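Long-range contacts in putative cytochrome P450 154A1 (Streptomyces coelicolor, PDB 1ODO), which is a haem-binding protein of the cytochrome P450 family, holding protoporphyrin IX with its iron and 4-phenyl-1H-imidazole: residues G27-W32 with A302-R307; W41-P46 with E313-S318; V138-E143 with Q399-L404; G124-L129 with F372-D377; L213-R218 with E230-T235. All coordinates share one frame; numbering follows the deposited sequence.

From the N terminus, residues 27-32 and then 41-46 open the first two long loops, closed by 302-307 in contact 1 and by 313-318 in contact 2. Helix segment 124-129 opens contact 4 and 138-143 opens contact 3, closed by 372-377 and 399-404. These four contacts all cross one another along the chain. Contact 5, a short helical hairpin of 213-218 with 230-235, is nested inside every one of them. Contacts 1 and 2 touch through neighbouring strands of the six-stranded mixed sheet. Contacts 3 and 4, on the opposite side of the chain's centre, meet around Leu129 and join the helical bundle to a small sheet that pairs strand 138-139 with C-terminal strands.

Contact 1. Residues G27-W32 with A302-R307; sequences GGPATW and ALPDGR
Arg307 meets the segment 27-32, a loop leading into strand 30-35, largely through water: its NH2 lies 3.4 Å from Ala30 O, near the guanidinium plane, while bridging waters fill in around it. Water 1 accepts from Arg307 NH2 at 2.9 Å and donates to Gly27 O. Water 4 joins Arg307 NH1 to Trp32 N, accepting from both. The guanidinium is steadied from within its own loop, where Arg307 NE forms a salt bridge with Asp305 OD2 at 2.7 Å, on the syn side of the carboxylate. The other oxygen, OD1, accepts from Arg307 N at 2.8 Å, an Asx turn, on a backbone that runs through a type I turn from Leu303 to Gly306. A bend at chi3 (-65°) swings the arginine's end back toward this carboxylate. Beside these polar contacts, the rings of Pro29 and Pro304 slide past each other, CG to CG 4.1 Å, and Ala30 CB touches Leu303 CD2 at 4.2 Å. Leu48 of helix 46-52 packs on both prolines and on Leu303. The loop therefore leans on the sheet by apolar contact and a hydrated ion pair; Asp305 probably offsets the arginine's charge, and waters carry most of its polar contact with the backbone of 27-32.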
# COMPACT_ATOMS: atom_id res chain seq x y z
N GLY A 27 6.81 20.68 11.98
CA GLY A 27 5.68 21.59 12.04
C GLY A 27 4.66 21.29 13.12
O GLY A 27 3.61 21.93 13.18
N GLY A 28 4.96 20.33 13.98
CA GLY A 28 4.03 19.98 15.03
C GLY A 28 3.11 18.87 14.57
O GLY A 28 3.44 18.16 13.61
N PRO A 29 1.95 18.70 15.20
CA PRO A 29 1.00 17.65 14.83
C PRO A 29 0.52 17.69 13.38
O PRO A 29 0.26 16.64 12.79
CB PRO A 29 -0.13 17.82 15.85
CG PRO A 29 -0.04 19.27 16.23
CD PRO A 29 1.44 19.49 16.34
N ALA A 30 0.40 18.89 12.82
CA ALA A 30 -0.06 19.02 11.44
C ALA A 30 0.64 20.18 10.72
O ALA A 30 1.03 21.16 11.34
CB ALA A 30 -1.57 19.23 11.41
N THR A 31 0.78 20.04 9.40
CA THR A 31 1.42 21.06 8.58
C THR A 31 0.70 21.19 7.24
O THR A 31 0.31 20.18 6.64
CB THR A 31 2.90 20.72 8.28
OG1 THR A 31 3.64 20.62 9.50
CG2 THR A 31 3.52 21.80 7.41
N TRP A 32 0.54 22.42 6.78
CA TRP A 32 -0.12 22.70 5.51
C TRP A 32 0.94 22.39 4.45
O TRP A 32 2.01 22.99 4.44
CB TRP A 32 -0.53 24.18 5.46
CG TRP A 32 -1.39 24.60 4.29
CD1 TRP A 32 -1.09 25.56 3.37
CD2 TRP A 32 -2.71 24.14 3.98
NE1 TRP A 32 -2.15 25.74 2.50
CE2 TRP A 32 -3.15 24.88 2.85
CE3 TRP A 32 -3.56 23.18 4.54
CZ2 TRP A 32 -4.42 24.68 2.28
CZ3 TRP A 32 -4.82 22.99 3.97
CH2 TRP A 32 -5.23 23.73 2.85
N ALA A 302 -10.91 21.72 15.14
CA ALA A 302 -9.87 22.40 15.89
C ALA A 302 -8.58 21.59 15.98
O ALA A 302 -8.62 20.39 16.25
CB ALA A 302 -10.37 22.72 17.30
N LEU A 303 -7.45 22.24 15.74
CA LEU A 303 -6.15 21.58 15.80
C LEU A 303 -5.57 21.85 17.18
O LEU A 303 -5.94 22.82 17.84
CB LEU A 303 -5.21 22.13 14.73
CG LEU A 303 -5.49 21.70 13.29
CD1 LEU A 303 -4.59 22.46 12.34
CD2 LEU A 303 -5.27 20.20 13.16
N PRO A 304 -4.64 20.99 17.64
CA PRO A 304 -4.02 21.16 18.96
C PRO A 304 -3.39 22.53 19.24
O PRO A 304 -3.31 22.94 20.39
CB PRO A 304 -2.99 20.03 19.00
CG PRO A 304 -3.63 18.96 18.16
CD PRO A 304 -4.15 19.77 16.99
N ASP A 305 -2.96 23.23 18.20
CA ASP A 305 -2.34 24.54 18.42
C ASP A 305 -3.31 25.72 18.33
O ASP A 305 -2.88 26.87 18.41
CB ASP A 305 -1.18 24.75 17.45
CG ASP A 305 -1.62 24.85 16.00
OD1 ASP A 305 -2.84 24.72 15.73
OD2 ASP A 305 -0.75 25.05 15.13
N GLY A 306 -4.59 25.44 18.17
CA GLY A 306 -5.55 26.52 18.08
C GLY A 306 -5.94 26.86 16.66
O GLY A 306 -6.89 27.60 16.42
N ARG A 307 -5.18 26.34 15.69
CA ARG A 307 -5.51 26.61 14.30
C ARG A 307 -6.72 25.76 13.95
O ARG A 307 -7.12 24.89 14.73
CB ARG A 307 -4.32 26.30 13.39
CG ARG A 307 -3.26 27.40 13.41
CD ARG A 307 -2.21 27.16 12.35
NE ARG A 307 -1.44 25.94 12.63
CZ ARG A 307 -0.56 25.41 11.78
NH1 ARG A 307 -0.34 25.98 10.61
NH2 ARG A 307 0.09 24.31 12.13
O HOH W 1 2.72 23.66 11.07
O HOH W 2 2.12 23.66 15.38
O HOH W 3 0.62 21.85 14.03
O HOH W 4 1.28 24.74 8.50

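Contact 2. Residues W41-P46 with E313-S318; sequences WSVSDP and EPILAS
The indole of Trp41 is met at its edge by Glu313: NE1 donates to OE1 at 3.0 Å, with the oxygen only 3° out of the ring plane. Pro314 O also lies at this edge, near the plane. Ring and carboxylate are turned 53° apart, and NE1 approaches OE1 from above the carboxylate plane. That oxygen also accepts from Ala310 N, and Trp32 meets the indole edge-to-face. Strands 41-43 and 314-317 run parallel. Trp41 N binds Pro314 O, Leu316 N binds Trp41 O at 2.7 Å, Val43 N binds Leu316 O, and Ser318 N binds Val43 O. Trp41, Val43, Ile315 and Ala317 share one face of the sheet, where Val43 CG2 and Ile315 CG2 lie side by side at 4.1 Å; Ser42 and Leu316 share the other. The side chain of Ala317 is about 5 Å from the haem. Ser42 holds OG opposite its own backbone N (chi1 155°), which brings it to Ser318 OG at 2.7 Å. His291 ND1 also bonds Ser318 OG, so this buried hydroxyl has two hydrogen-bond partners. Helix 46-52 covers Val43 and Ala317, while strand 38-43 lies between strands 30-35 and 314-317, with 292-297 next beyond.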
# COMPACT_ATOMS: atom_id res chain seq x y z
N TRP A 41 -3.73 19.47 4.72
CA TRP A 41 -3.14 19.35 6.04
C TRP A 41 -2.50 17.98 6.20
O TRP A 41 -3.20 16.97 6.24
CB TRP A 41 -4.20 19.51 7.13
CG TRP A 41 -4.71 20.90 7.30
CD1 TRP A 41 -5.87 21.42 6.81
CD2 TRP A 41 -4.08 21.95 8.04
NE1 TRP A 41 -6.01 22.73 7.21
CE2 TRP A 41 -4.92 23.08 7.96
CE3 TRP A 41 -2.88 22.05 8.76
CZ2 TRP A 41 -4.61 24.30 8.58
CZ3 TRP A 41 -2.57 23.27 9.38
CH2 TRP A 41 -3.43 24.37 9.28
N SER A 42 -1.17 17.94 6.26
CA SER A 42 -0.49 16.67 6.44
C SER A 42 -0.53 16.48 7.95
O SER A 42 -0.16 17.38 8.70
CB SER A 42 0.97 16.75 6.01
OG SER A 42 1.74 15.77 6.70
N VAL A 43 -1.01 15.33 8.41
CA VAL A 43 -1.09 15.07 9.84
C VAL A 43 -0.18 13.89 10.17
O VAL A 43 -0.32 12.82 9.58
CB VAL A 43 -2.54 14.73 10.27
CG1 VAL A 43 -2.58 14.40 11.75
CG2 VAL A 43 -3.47 15.90 9.96
N SER A 44 0.76 14.09 11.09
CA SER A 44 1.66 13.01 11.46
C SER A 44 1.68 12.67 12.96
O SER A 44 2.50 11.88 13.41
CB SER A 44 3.09 13.30 10.95
OG SER A 44 3.55 14.57 11.38
N ASP A 45 0.78 13.29 13.72
CA ASP A 45 0.67 13.04 15.16
C ASP A 45 -0.32 11.87 15.17
O ASP A 45 -1.49 12.05 14.83
CB ASP A 45 0.06 14.26 15.86
CG ASP A 45 -0.28 14.01 17.32
OD1 ASP A 45 -0.27 12.84 17.75
OD2 ASP A 45 -0.58 14.99 18.04
N PRO A 46 0.13 10.66 15.53
CA PRO A 46 -0.76 9.49 15.55
C PRO A 46 -2.01 9.61 16.42
O PRO A 46 -3.05 9.04 16.09
CB PRO A 46 0.17 8.36 16.01
CG PRO A 46 1.17 9.06 16.86
CD PRO A 46 1.46 10.31 16.06
N GLU A 313 -11.55 21.71 3.68
CA GLU A 313 -10.11 21.62 3.44
C GLU A 313 -9.65 20.16 3.48
O GLU A 313 -10.19 19.36 4.24
CB GLU A 313 -9.33 22.46 4.46
CG GLU A 313 -9.59 23.95 4.33
CD GLU A 313 -8.66 24.79 5.18
OE1 GLU A 313 -8.30 24.36 6.30
OE2 GLU A 313 -8.29 25.90 4.73
N PRO A 314 -8.66 19.81 2.65
CA PRO A 314 -8.15 18.43 2.59
C PRO A 314 -7.25 18.04 3.76
O PRO A 314 -6.61 18.89 4.38
CB PRO A 314 -7.39 18.37 1.26
CG PRO A 314 -7.92 19.55 0.48
CD PRO A 314 -8.08 20.60 1.55
N ILE A 315 -7.20 16.74 4.02
CA ILE A 315 -6.40 16.17 5.09
C ILE A 315 -5.60 15.00 4.53
O ILE A 315 -6.18 14.05 3.99
CB ILE A 315 -7.30 15.66 6.23
CG1 ILE A 315 -8.06 16.84 6.85
CG2 ILE A 315 -6.46 14.92 7.27
CD1 ILE A 315 -9.16 16.42 7.81
N LEU A 316 -4.28 15.07 4.66
CA LEU A 316 -3.39 14.03 4.16
C LEU A 316 -2.79 13.23 5.32
O LEU A 316 -2.01 13.75 6.10
CB LEU A 316 -2.26 14.65 3.34
CG LEU A 316 -1.25 13.69 2.71
CD1 LEU A 316 -1.87 13.02 1.48
CD2 LEU A 316 -0.00 14.47 2.32
N ALA A 317 -3.15 11.95 5.42
CA ALA A 317 -2.62 11.12 6.49
C ALA A 317 -1.19 10.74 6.13
O ALA A 317 -0.96 10.05 5.14
CB ALA A 317 -3.48 9.86 6.66
N SER A 318 -0.23 11.20 6.94
CA SER A 318 1.18 10.91 6.70
C SER A 318 1.63 9.80 7.66
O SER A 318 2.29 10.05 8.67
CB SER A 318 2.01 12.18 6.90
OG SER A 318 1.68 13.14 5.90

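Contact 3. Residues V138-E143 with Q399-L404; sequences VDLRQE and QRLPVL
A three-stranded antiparallel sheet, the beta-3 sheet of the P450 fold, begins here, with Val138 paired to Val403 and Asp139 to Pro402. The Val138-Val403 pair is closed by two backbone hydrogen bonds, Val138 N to Val403 O at 2.7 Å and Val403 N to Val138 O at 2.8 Å. Strand 138-139 then turns straight into helix 140-145, and Asp139 is its N-cap. A chi1 of -177° carries the Asp139 carboxylate away from its own N and puts OD1 between two donors, Leu401 N at 3.0 Å and Arg141 N at 3.1 Å, which reach it from opposite faces of the carboxylate. One oxygen thus caps the helix and ties it to Leu401, just ahead of strand 402-404, while Leu140 N adds a bond to Leu401 O at 2.9 Å. Asp139 OD2 faces Arg400 NH1 at 3.5 Å; the planes stand 75° apart and no N-H points at the oxygen, so only the charges pair, but water 6 bridges the two atoms. Water 5 links OD2 to Gln142 NE2 and Gln399 O. Arg141 lays CD against Gln399 O at 3.6 Å and carries its guanidinium on to Asp252, Asn249 and Tyr146. Leu140 CD1 rests on Val403 CG2 at 4.2 Å, and helix 247-260 touches both residues.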
# COMPACT_ATOMS: atom_id res chain seq x y z
N VAL A 138 20.91 -11.50 -8.21
CA VAL A 138 19.49 -11.65 -8.52
C VAL A 138 18.71 -10.47 -7.96
O VAL A 138 18.88 -10.11 -6.79
CB VAL A 138 18.93 -12.95 -7.88
CG1 VAL A 138 17.44 -13.06 -8.13
CG2 VAL A 138 19.66 -14.16 -8.46
N ASP A 139 17.87 -9.85 -8.78
CA ASP A 139 17.08 -8.71 -8.30
C ASP A 139 15.85 -9.32 -7.64
O ASP A 139 14.87 -9.66 -8.30
CB ASP A 139 16.65 -7.81 -9.46
CG ASP A 139 15.90 -6.58 -8.97
OD1 ASP A 139 15.52 -6.55 -7.79
OD2 ASP A 139 15.68 -5.65 -9.78
N LEU A 140 15.91 -9.46 -6.32
CA LEU A 140 14.83 -10.04 -5.54
C LEU A 140 13.49 -9.33 -5.70
O LEU A 140 12.43 -9.94 -5.55
CB LEU A 140 15.23 -10.08 -4.06
CG LEU A 140 14.64 -11.21 -3.23
CD1 LEU A 140 15.12 -12.56 -3.78
CD2 LEU A 140 15.06 -11.06 -1.78
N ARG A 141 13.52 -8.03 -6.01
CA ARG A 141 12.29 -7.28 -6.18
C ARG A 141 11.52 -7.84 -7.38
O ARG A 141 10.31 -8.07 -7.31
CB ARG A 141 12.59 -5.79 -6.38
CG ARG A 141 11.35 -4.90 -6.39
CD ARG A 141 11.71 -3.42 -6.48
NE ARG A 141 10.53 -2.59 -6.68
CZ ARG A 141 9.71 -2.19 -5.70
NH1 ARG A 141 9.95 -2.54 -4.44
NH2 ARG A 141 8.63 -1.48 -6.00
N GLN A 142 12.24 -8.09 -8.47
CA GLN A 142 11.61 -8.63 -9.68
C GLN A 142 11.36 -10.13 -9.65
O GLN A 142 10.38 -10.61 -10.23
CB GLN A 142 12.48 -8.30 -10.90
CG GLN A 142 12.61 -6.82 -11.22
CD GLN A 142 11.27 -6.14 -11.43
OE1 GLN A 142 10.41 -6.66 -12.14
NE2 GLN A 142 11.10 -4.98 -10.81
N GLU A 143 12.22 -10.89 -8.98
CA GLU A 143 12.06 -12.34 -8.91
C GLU A 143 11.21 -12.91 -7.78
O GLU A 143 10.85 -14.08 -7.82
CB GLU A 143 13.44 -13.01 -8.92
CG GLU A 143 14.28 -12.66 -10.14
CD GLU A 143 13.52 -12.87 -11.44
OE1 GLU A 143 12.95 -13.97 -11.63
OE2 GLU A 143 13.48 -11.94 -12.28
N GLN A 399 14.24 0.70 -5.95
CA GLN A 399 14.04 0.44 -7.37
C GLN A 399 14.49 -0.97 -7.71
O GLN A 399 13.95 -1.61 -8.62
CB GLN A 399 14.82 1.46 -8.20
CG GLN A 399 14.20 2.85 -8.18
CD GLN A 399 14.98 3.85 -9.02
OE1 GLN A 399 15.46 3.52 -10.11
NE2 GLN A 399 15.10 5.07 -8.53
N ARG A 400 15.47 -1.46 -6.97
CA ARG A 400 16.01 -2.80 -7.18
C ARG A 400 16.55 -3.34 -5.86
O ARG A 400 16.89 -2.57 -4.96
CB ARG A 400 17.11 -2.75 -8.24
CG ARG A 400 18.17 -1.70 -7.96
CD ARG A 400 18.93 -1.28 -9.23
NE ARG A 400 19.58 -2.41 -9.89
CZ ARG A 400 18.97 -3.25 -10.72
NH1 ARG A 400 17.69 -3.08 -11.01
NH2 ARG A 400 19.64 -4.26 -11.26
N LEU A 401 16.63 -4.66 -5.75
CA LEU A 401 17.14 -5.30 -4.54
C LEU A 401 18.06 -6.44 -4.96
O LEU A 401 17.70 -7.62 -4.87
CB LEU A 401 15.98 -5.84 -3.69
CG LEU A 401 16.34 -6.36 -2.29
CD1 LEU A 401 17.05 -5.27 -1.49
CD2 LEU A 401 15.07 -6.79 -1.57
N PRO A 402 19.27 -6.09 -5.43
CA PRO A 402 20.30 -7.02 -5.90
C PRO A 402 20.89 -7.86 -4.77
O PRO A 402 21.47 -7.32 -3.82
CB PRO A 402 21.36 -6.10 -6.52
CG PRO A 402 20.58 -4.86 -6.89
CD PRO A 402 19.69 -4.70 -5.68
N VAL A 403 20.74 -9.17 -4.87
CA VAL A 403 21.25 -10.08 -3.85
C VAL A 403 22.00 -11.26 -4.46
O VAL A 403 21.94 -11.51 -5.67
CB VAL A 403 20.12 -10.68 -2.99
CG1 VAL A 403 19.34 -9.58 -2.27
CG2 VAL A 403 19.19 -11.51 -3.87
N LEU A 404 22.70 -11.99 -3.59
CA LEU A 404 23.47 -13.17 -3.96
C LEU A 404 22.87 -14.23 -3.04
O LEU A 404 22.91 -14.11 -1.82
CB LEU A 404 24.96 -12.97 -3.67
CG LEU A 404 25.67 -12.04 -4.65
CD1 LEU A 404 27.09 -11.74 -4.17
CD2 LEU A 404 25.69 -12.68 -6.03
O HOH W 5 13.69 -4.02 -9.86
O HOH W 6 16.90 -5.55 -12.03
O HOH W 7 10.69 -1.33 -9.17

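Contact 4. Residues G124-L129 with F372-D377; sequences GLVDRL and FGRFPD
Asp127 and Arg374 pair across two helices of the P450 helical core: helix 108-131, the D helix in family nomenclature, and the C-terminal end of helix 357-374, the L helix. The ionic part rests on one oxygen. Arg374 NH1 and NH2 approach Asp127 OD1 end-on, each at 2.7 Å, forming a forked salt bridge. Their N-H...O angles, 135° for NH1 and 132° for NH2, are well bent, as expected when two nitrogens of one guanidinium share a single acceptor. The NH1 bond uses the anti lone pair of OD1, whereas NH2 comes in on the syn side and out of the carboxylate plane. Guanidinium and carboxylate are 34° apart, and the arginine chain gets there by bending at both chi2 and chi3. The apolar part centres on Val126, whose CG1 sits over the middle of one guanidinium face, 3.8 Å above the plane, and also touches Arg374 CB at 3.7 Å. This methyl further reaches Phe375 CE1 at 3.8 Å. Phe375, the first residue after the L helix, carries Arg374 CG over one ring face near the rim. Leu405 packs on both Phe375 and Leu129, and the ring of His406 also meets the phenyl ring. One turn along from Val126 on the D helix, Leu129 CB approaches Phe375 CZ at 3.9 Å.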
# COMPACT_ATOMS: atom_id res chain seq x y z
N GLY A 124 7.06 -22.16 -4.93
CA GLY A 124 7.35 -22.18 -6.35
C GLY A 124 8.32 -21.09 -6.75
O GLY A 124 9.27 -21.34 -7.50
N LEU A 125 8.09 -19.88 -6.27
CA LEU A 125 8.96 -18.76 -6.59
C LEU A 125 10.35 -18.93 -5.96
O LEU A 125 11.35 -18.55 -6.56
CB LEU A 125 8.32 -17.45 -6.12
CG LEU A 125 7.12 -17.01 -6.95
CD1 LEU A 125 6.41 -15.84 -6.26
CD2 LEU A 125 7.58 -16.61 -8.35
N VAL A 126 10.40 -19.50 -4.76
CA VAL A 126 11.69 -19.69 -4.11
C VAL A 126 12.44 -20.82 -4.81
O VAL A 126 13.66 -20.74 -4.99
CB VAL A 126 11.52 -20.00 -2.60
CG1 VAL A 126 12.87 -20.30 -1.97
CG2 VAL A 126 10.88 -18.80 -1.91
N ASP A 127 11.73 -21.86 -5.23
CA ASP A 127 12.37 -22.98 -5.92
C ASP A 127 13.04 -22.45 -7.19
O ASP A 127 14.16 -22.83 -7.53
CB ASP A 127 11.35 -24.05 -6.33
CG ASP A 127 10.87 -24.88 -5.16
OD1 ASP A 127 11.60 -24.98 -4.15
OD2 ASP A 127 9.76 -25.44 -5.25
N ARG A 128 12.33 -21.56 -7.89
CA ARG A 128 12.85 -20.96 -9.12
C ARG A 128 14.16 -20.24 -8.85
O ARG A 128 15.09 -20.30 -9.65
CB ARG A 128 11.83 -19.98 -9.70
CG ARG A 128 10.70 -20.63 -10.47
CD ARG A 128 9.63 -19.60 -10.78
NE ARG A 128 10.21 -18.31 -11.14
CZ ARG A 128 9.51 -17.21 -11.38
NH1 ARG A 128 8.18 -17.24 -11.31
NH2 ARG A 128 10.12 -16.07 -11.69
N LEU A 129 14.22 -19.53 -7.73
CA LEU A 129 15.42 -18.80 -7.36
C LEU A 129 16.58 -19.77 -7.22
O LEU A 129 17.70 -19.48 -7.62
CB LEU A 129 15.21 -18.07 -6.02
CG LEU A 129 14.22 -16.91 -5.98
CD1 LEU A 129 14.05 -16.44 -4.54
CD2 LEU A 129 14.71 -15.78 -6.86
N PHE A 372 14.60 -17.07 3.60
CA PHE A 372 15.74 -17.26 4.49
C PHE A 372 15.92 -18.71 4.92
O PHE A 372 16.99 -19.10 5.36
CB PHE A 372 15.62 -16.34 5.71
CG PHE A 372 15.89 -14.90 5.39
CD1 PHE A 372 14.86 -14.06 4.97
CD2 PHE A 372 17.18 -14.39 5.45
CE1 PHE A 372 15.12 -12.73 4.61
CE2 PHE A 372 17.46 -13.07 5.10
CZ PHE A 372 16.42 -12.24 4.68
N GLY A 373 14.86 -19.50 4.77
CA GLY A 373 14.94 -20.89 5.15
C GLY A 373 15.71 -21.65 4.08
O GLY A 373 16.49 -22.55 4.38
N ARG A 374 15.51 -21.26 2.82
CA ARG A 374 16.18 -21.89 1.69
C ARG A 374 17.59 -21.35 1.47
O ARG A 374 18.50 -22.10 1.11
CB ARG A 374 15.37 -21.68 0.41
CG ARG A 374 15.80 -22.57 -0.75
CD ARG A 374 15.35 -24.01 -0.51
NE ARG A 374 13.89 -24.11 -0.52
CZ ARG A 374 13.15 -24.14 -1.62
NH1 ARG A 374 13.72 -24.09 -2.82
NH2 ARG A 374 11.82 -24.20 -1.53
N PHE A 375 17.77 -20.05 1.68
CA PHE A 375 19.08 -19.44 1.50
C PHE A 375 19.56 -18.74 2.77
O PHE A 375 19.45 -17.52 2.90
CB PHE A 375 19.04 -18.42 0.35
CG PHE A 375 18.43 -18.95 -0.91
CD1 PHE A 375 17.10 -18.67 -1.22
CD2 PHE A 375 19.17 -19.74 -1.78
CE1 PHE A 375 16.52 -19.17 -2.39
CE2 PHE A 375 18.60 -20.24 -2.95
CZ PHE A 375 17.27 -19.95 -3.25
N PRO A 376 20.12 -19.50 3.72
CA PRO A 376 20.61 -18.92 4.97
C PRO A 376 21.77 -17.95 4.79
O PRO A 376 22.08 -17.16 5.68
CB PRO A 376 20.99 -20.15 5.80
CG PRO A 376 21.43 -21.12 4.75
CD PRO A 376 20.36 -20.96 3.69
N ASP A 377 22.42 -18.01 3.63
CA ASP A 377 23.55 -17.14 3.34
C ASP A 377 23.18 -15.96 2.44
O ASP A 377 24.06 -15.30 1.88
CB ASP A 377 24.69 -17.92 2.69
CG ASP A 377 25.37 -18.88 3.66
OD1 ASP A 377 26.31 -19.58 3.23
OD2 ASP A 377 24.96 -18.93 4.84

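Contact 5. Residues L213-R218 with E230-T235; sequences LLIAAR and EELRDT
Leu232 wedges between Leu214 and Arg218 of the facing helix, laying CD1 against Leu214 CB at 3.7 Å and CD2 against Arg218 CG at 3.8 Å. The two helices, 210-218 and the start of 229-244, are the H helix and the beginning of the long helix that follows it in the P450 fold. They form an antiparallel hairpin whose segment axes run 168° apart in direction and come within 9.8 Å of each other. Between them the contact is apolar, with no hydrogen bond across. The extended first torsion of Leu232 (chi1 168°) turns its two methyls toward the neighbouring helix. There CD2 also comes to Ile215 CG1 at 4.3 Å. Arg218 crosses Leu232 at about a right angle and gives it only the aliphatic part of its chain; its charged end leads away, to where Arg203 of helix 181-204 lies close with like charge. That helix also touches Leu232 through Ile199 and Ile215 through Lys202. One turn beyond Leu232 comes Thr235, whose side chain is about 7 Å from the haem. It divides its two branches: CG2 meets Leu214 CD1 obliquely at 4.0 Å, while OG1 donates to Glu231 O at 2.6 Å, an oxygen that also accepts from Thr235 N.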
# COMPACT_ATOMS: atom_id res chain seq x y z
N LEU A 213 -18.07 -12.51 -8.62
CA LEU A 213 -19.10 -12.12 -7.66
C LEU A 213 -19.49 -10.65 -7.83
O LEU A 213 -20.67 -10.30 -7.73
CB LEU A 213 -18.61 -12.34 -6.22
CG LEU A 213 -18.68 -13.76 -5.64
CD1 LEU A 213 -18.07 -13.75 -4.24
CD2 LEU A 213 -20.14 -14.22 -5.59
N LEU A 214 -18.50 -9.80 -8.08
CA LEU A 214 -18.75 -8.38 -8.27
C LEU A 214 -19.56 -8.16 -9.53
O LEU A 214 -20.49 -7.35 -9.56
CB LEU A 214 -17.43 -7.60 -8.33
CG LEU A 214 -16.67 -7.57 -7.00
CD1 LEU A 214 -15.28 -6.98 -7.18
CD2 LEU A 214 -17.47 -6.75 -5.98
N ILE A 215 -19.21 -8.88 -10.59
CA ILE A 215 -19.94 -8.74 -11.85
C ILE A 215 -21.39 -9.15 -11.60
O ILE A 215 -22.32 -8.49 -12.06
CB ILE A 215 -19.31 -9.63 -12.95
CG1 ILE A 215 -17.95 -9.05 -13.36
CG2 ILE A 215 -20.24 -9.72 -14.16
CD1 ILE A 215 -17.17 -9.91 -14.33
N ALA A 216 -21.58 -10.23 -10.85
CA ALA A 216 -22.91 -10.72 -10.54
C ALA A 216 -23.72 -9.65 -9.80
O ALA A 216 -24.91 -9.48 -10.06
CB ALA A 216 -22.82 -11.98 -9.68
N ALA A 217 -23.06 -8.93 -8.89
CA ALA A 217 -23.73 -7.88 -8.13
C ALA A 217 -24.11 -6.71 -9.03
O ALA A 217 -25.12 -6.04 -8.79
CB ALA A 217 -22.82 -7.40 -7.01
N ARG A 218 -23.31 -6.47 -10.06
CA ARG A 218 -23.57 -5.38 -10.99
C ARG A 218 -24.64 -5.77 -12.00
O ARG A 218 -25.44 -4.93 -12.43
CB ARG A 218 -22.28 -4.98 -11.72
CG ARG A 218 -22.45 -3.89 -12.78
CD ARG A 218 -22.94 -4.47 -14.09
NE ARG A 218 -23.22 -3.46 -15.10
CZ ARG A 218 -24.12 -2.48 -14.97
NH1 ARG A 218 -24.84 -2.38 -13.86
NH2 ARG A 218 -24.31 -1.63 -15.97
N GLU A 230 -19.77 1.95 -12.83
CA GLU A 230 -18.59 2.66 -12.34
C GLU A 230 -18.06 2.01 -11.07
O GLU A 230 -16.85 1.83 -10.90
CB GLU A 230 -18.93 4.13 -12.05
CG GLU A 230 -19.34 4.96 -13.26
CD GLU A 230 -20.68 4.55 -13.85
OE1 GLU A 230 -21.59 4.20 -13.08
OE2 GLU A 230 -20.82 4.58 -15.09
N GLU A 231 -18.96 1.67 -10.15
CA GLU A 231 -18.55 1.05 -8.90
C GLU A 231 -17.91 -0.30 -9.17
O GLU A 231 -17.00 -0.71 -8.46
CB GLU A 231 -19.74 0.91 -7.96
CG GLU A 231 -20.32 2.25 -7.55
CD GLU A 231 -21.57 2.11 -6.72
OE1 GLU A 231 -22.35 1.17 -6.97
OE2 GLU A 231 -21.78 2.95 -5.82
N LEU A 232 -18.39 -0.99 -10.19
CA LEU A 232 -17.83 -2.30 -10.52
C LEU A 232 -16.39 -2.15 -11.00
O LEU A 232 -15.47 -2.73 -10.42
CB LEU A 232 -18.64 -3.00 -11.61
CG LEU A 232 -17.95 -4.23 -12.22
CD1 LEU A 232 -17.69 -5.28 -11.14
CD2 LEU A 232 -18.83 -4.82 -13.32
N ARG A 233 -16.18 -1.37 -12.05
CA ARG A 233 -14.84 -1.18 -12.58
C ARG A 233 -13.90 -0.50 -11.58
O ARG A 233 -12.74 -0.87 -11.49
CB ARG A 233 -14.87 -0.42 -13.92
CG ARG A 233 -15.41 0.99 -13.89
CD ARG A 233 -16.10 1.35 -15.21
NE ARG A 233 -15.23 1.27 -16.39
CZ ARG A 233 -14.64 2.31 -16.98
NH1 ARG A 233 -14.81 3.53 -16.49
NH2 ARG A 233 -13.91 2.13 -18.07
N ASP A 234 -14.41 0.46 -10.83
CA ASP A 234 -13.58 1.16 -9.85
C ASP A 234 -13.21 0.27 -8.66
O ASP A 234 -12.14 0.43 -8.07
CB ASP A 234 -14.28 2.44 -9.38
CG ASP A 234 -14.25 3.54 -10.43
OD1 ASP A 234 -13.69 3.29 -11.53
OD2 ASP A 234 -14.77 4.64 -10.17
N THR A 235 -14.09 -0.66 -8.30
CA THR A 235 -13.79 -1.55 -7.18
C THR A 235 -12.74 -2.53 -7.69
O THR A 235 -11.81 -2.90 -6.96
CB THR A 235 -15.04 -2.31 -6.71
OG1 THR A 235 -15.97 -1.37 -6.15
CG2 THR A 235 -14.67 -3.34 -5.65